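Sialidase B (Streptococcus pneumoniae serotype 4, PDB 4XJW) catalyses the release of terminal sialic acid from alpha-2,3-, alpha-2,6- and alpha-2,8-linked glycoconjugates, and is an intramolecular trans-sialidase. Local coordinates at residues Ala93-Gly101 and Tyr604-Gly612. The protein carries 1 engineered substitution. Residues are numbered along the deposited sequence; the frame is centred on the assembly and turned at random.
Sequences ASLWGKHKG and YGIDLPSYG. Engineered in segment 604-612: G605 (natural residue Asp).
The carboxylate of D607 faces the backbone of G97 and K98 and takes up both amide N-H groups. D607 OD2 accepts from G97 N at 3.0 Å through its syn lone pair. D607 OD1 accepts from K98 N at 2.8 Å, with the donor 46° above the carboxylate plane. The amide of L608 reaches D607 OD1 from the opposite face, at 2.7 Å from L608 N. With chi1 at -162°, the D607 side chain points away from its own backbone N and sets the carboxylate against G97 and K98. OD2 also forms a salt bridge with K632, and W96 makes a cation-pi contact with the same lysine. The planes of the W96 indole and the D607 carboxylate are 17° apart, but the two side chains meet obliquely, and W96 CE3 comes within 3.2 Å of D607 OD2. W96 NE1 is hydrogen-bonded to Q648 OE1.

The contact joins two domains. Residues 93-101 belong to the N-terminal domain of the concanavalin-like (lectin) clan. Residues 604-612 begin at the end of strand 597-605, an outer strand of a four-stranded sheet in the catalytic sialidase beta-propeller, and continue into a loop with a type I turn from L608 to Y611. Y611 is about 10 Å, side chain to side chain, from R581, a probable substrate-binding residue.

On one flank of D607, the ring of Y611 turns an edge to the backbone at W96 C. L608 CD1 sits 3.8 Å above one face of the Y611 ring, offset toward its rim. Water 1 donates to W96 O and accepts from Y611 OH. L608 CD2 also packs on K98 CG, the two side chains crossing at about a right angle.

On the other flank, Y604 OH accepts from K100 N at 2.9 Å. Water 2 lies at the edge of the Y604 ring. It hydrogen-bonds to Y604 OH and H99 ND1 and donates to I606 O. K100 CG sits over the centre of the H99 ring.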
loop_
_atom_site.group_PDB
_atom_site.type_symbol
_atom_site.label_atom_id
_atom_site.label_comp_id
_atom_site.label_asym_id
_atom_site.label_seq_id
_atom_site.Cartn_x
_atom_site.Cartn_y
_atom_site.Cartn_z
ATOM N N ALA A 93 -4.059 8.607 9.999
ATOM C CA ALA A 93 -4.425 8.587 8.577
ATOM C C ALA A 93 -5.836 8.073 8.345
ATOM O O ALA A 93 -6.037 7.148 7.564
ATOM C CB ALA A 93 -3.412 7.758 7.774
ATOM N N SER A 94 -6.807 8.670 9.024
ATOM C CA SER A 94 -8.202 8.234 8.897
ATOM C C SER A 94 -9.110 9.182 8.103
ATOM O O SER A 94 -10.253 8.825 7.809
ATOM C CB SER A 94 -8.791 7.975 10.287
ATOM O OG SER A 94 -8.138 6.891 10.916
ATOM N N LEU A 95 -8.616 10.376 7.764
ATOM C CA LEU A 95 -9.475 11.450 7.247
ATOM C C LEU A 95 -9.056 11.969 5.880
ATOM O O LEU A 95 -7.907 11.830 5.471
ATOM C CB LEU A 95 -9.436 12.653 8.205
ATOM C CG LEU A 95 -9.976 12.439 9.611
ATOM C CD1 LEU A 95 -9.745 13.683 10.466
ATOM C CD2 LEU A 95 -11.445 12.117 9.573
ATOM N N TRP A 96 -10.006 12.583 5.183
ATOM C CA TRP A 96 -9.706 13.404 4.018
ATOM C C TRP A 96 -9.861 14.874 4.370
ATOM O O TRP A 96 -10.630 15.228 5.276
ATOM C CB TRP A 96 -10.658 13.048 2.879
ATOM C CG TRP A 96 -10.118 11.958 1.994
ATOM C CD1 TRP A 96 -10.157 10.608 2.235
ATOM C CD2 TRP A 96 -9.442 12.125 0.737
ATOM N NE1 TRP A 96 -9.551 9.928 1.191
ATOM C CE2 TRP A 96 -9.102 10.838 0.265
ATOM C CE3 TRP A 96 -9.077 13.240 -0.027
ATOM C CZ2 TRP A 96 -8.418 10.637 -0.941
ATOM C CZ3 TRP A 96 -8.411 13.038 -1.227
ATOM C CH2 TRP A 96 -8.087 11.746 -1.671
ATOM N N GLY A 97 -9.140 15.733 3.658
ATOM C CA GLY A 97 -9.201 17.168 3.902
ATOM C C GLY A 97 -9.860 17.914 2.755
ATOM O O GLY A 97 -10.926 18.531 2.923
ATOM N N LYS A 98 -9.231 17.835 1.579
ATOM C CA LYS A 98 -9.712 18.507 0.369
ATOM C C LYS A 98 -9.590 17.594 -0.843
ATOM O O LYS A 98 -8.755 16.692 -0.872
ATOM C CB LYS A 98 -8.899 19.778 0.085
ATOM C CG LYS A 98 -9.130 20.927 1.055
ATOM C CD LYS A 98 -8.372 22.191 0.637
ATOM C CE LYS A 98 -9.124 22.973 -0.442
ATOM N NZ LYS A 98 -8.242 23.952 -1.141
ATOM N N HIS A 99 -10.418 17.859 -1.853
ATOM C CA HIS A 99 -10.410 17.115 -3.108
ATOM C C HIS A 99 -10.964 18.058 -4.169
ATOM O O HIS A 99 -12.011 18.672 -3.958
ATOM C CB HIS A 99 -11.276 15.857 -2.967
ATOM C CG HIS A 99 -11.382 15.031 -4.214
ATOM N ND1 HIS A 99 -10.302 14.398 -4.789
ATOM C CD2 HIS A 99 -12.457 14.699 -4.965
ATOM C CE1 HIS A 99 -10.702 13.735 -5.861
ATOM N NE2 HIS A 99 -12.006 13.901 -5.988
ATOM N N LYS A 100 -10.233 18.204 -5.274
ATOM C CA LYS A 100 -10.654 19.054 -6.393
ATOM C C LYS A 100 -11.039 20.470 -5.961
ATOM O O LYS A 100 -12.035 21.031 -6.439
ATOM C CB LYS A 100 -11.797 18.404 -7.160
ATOM C CG LYS A 100 -11.398 17.125 -7.874
ATOM C CD LYS A 100 -12.599 16.484 -8.543
ATOM C CE LYS A 100 -12.182 15.239 -9.293
ATOM N NZ LYS A 100 -13.326 14.625 -10.030
ATOM N N GLY A 101 -10.254 21.023 -5.044
ATOM C CA GLY A 101 -10.431 22.394 -4.591
ATOM C C GLY A 101 -11.574 22.638 -3.621
ATOM O O GLY A 101 -11.945 23.789 -3.384
ATOM N N TYR A 604 -0.796 20.073 -8.525
ATOM C CA TYR A 604 -2.101 19.826 -7.914
ATOM C C TYR A 604 -1.944 19.086 -6.594
ATOM O O TYR A 604 -1.365 18.008 -6.551
ATOM C CB TYR A 604 -2.989 18.994 -8.839
ATOM C CG TYR A 604 -4.256 18.510 -8.160
ATOM C CD1 TYR A 604 -5.334 19.370 -7.953
ATOM C CD2 TYR A 604 -4.373 17.195 -7.721
ATOM C CE1 TYR A 604 -6.488 18.932 -7.318
ATOM C CE2 TYR A 604 -5.516 16.751 -7.096
ATOM C CZ TYR A 604 -6.571 17.623 -6.894
ATOM O OH TYR A 604 -7.711 17.168 -6.267
ATOM N N GLY A 605 -2.472 19.658 -5.524
ATOM C CA GLY A 605 -2.421 18.998 -4.220
ATOM C C GLY A 605 -3.526 17.950 -4.101
ATOM O O GLY A 605 -4.710 18.274 -4.162
ATOM N N ILE A 606 -3.134 16.693 -3.923
ATOM C CA ILE A 606 -4.092 15.589 -3.782
ATOM C C ILE A 606 -4.965 15.771 -2.529
ATOM O O ILE A 606 -6.166 15.499 -2.532
ATOM C CB ILE A 606 -3.339 14.245 -3.721
ATOM C CG1 ILE A 606 -2.651 13.950 -5.055
ATOM C CG2 ILE A 606 -4.293 13.105 -3.355
ATOM C CD1 ILE A 606 -3.569 13.287 -6.056
ATOM N N ASP A 607 -4.342 16.235 -1.451
ATOM C CA ASP A 607 -5.037 16.543 -0.206
ATOM C C ASP A 607 -4.079 17.449 0.572
ATOM O O ASP A 607 -3.067 17.891 0.018
ATOM C CB ASP A 607 -5.370 15.254 0.563
ATOM C CG ASP A 607 -6.459 15.446 1.619
ATOM O OD1 ASP A 607 -6.798 16.603 1.954
ATOM O OD2 ASP A 607 -6.982 14.425 2.130
ATOM N N LEU A 608 -4.382 17.715 1.843
ATOM C CA LEU A 608 -3.635 18.687 2.654
ATOM C C LEU A 608 -2.158 18.355 2.708
ATOM O O LEU A 608 -1.782 17.182 2.681
ATOM C CB LEU A 608 -4.195 18.722 4.080
ATOM C CG LEU A 608 -5.702 18.888 4.238
ATOM C CD1 LEU A 608 -6.104 19.119 5.689
ATOM C CD2 LEU A 608 -6.216 20.004 3.334
ATOM N N PRO A 609 -1.301 19.385 2.795
ATOM C CA PRO A 609 0.143 19.163 2.900
ATOM C C PRO A 609 0.521 18.243 4.067
ATOM O O PRO A 609 1.540 17.546 4.001
ATOM C CB PRO A 609 0.690 20.577 3.134
ATOM C CG PRO A 609 -0.268 21.460 2.411
ATOM C CD PRO A 609 -1.634 20.802 2.568
ATOM N N SER A 610 -0.290 18.234 5.125
ATOM C CA SER A 610 0.021 17.429 6.304
ATOM C C SER A 610 -0.566 16.013 6.270
ATOM O O SER A 610 -0.280 15.202 7.149
ATOM C CB SER A 610 -0.466 18.142 7.562
ATOM O OG SER A 610 -1.868 18.310 7.511
ATOM N N TYR A 611 -1.393 15.719 5.271
ATOM C CA TYR A 611 -1.997 14.392 5.175
ATOM C C TYR A 611 -1.115 13.447 4.352
ATOM O O TYR A 611 -0.413 13.877 3.424
ATOM C CB TYR A 611 -3.412 14.480 4.612
ATOM C CG TYR A 611 -4.464 14.919 5.613
ATOM C CD1 TYR A 611 -4.115 15.476 6.838
ATOM C CD2 TYR A 611 -5.818 14.749 5.338
ATOM C CE1 TYR A 611 -5.084 15.865 7.753
ATOM C CE2 TYR A 611 -6.799 15.137 6.246
ATOM C CZ TYR A 611 -6.417 15.700 7.461
ATOM O OH TYR A 611 -7.362 16.089 8.385
ATOM N N GLY A 612 -1.129 12.166 4.719
ATOM C CA GLY A 612 -0.199 11.185 4.184
ATOM C C GLY A 612 -0.319 10.893 2.699
ATOM O O GLY A 612 -1.414 10.838 2.128
HETATM O O HOH W 1 -9.864 16.640 7.602
HETATM O O HOH W 2 -7.604 14.898 -4.878
#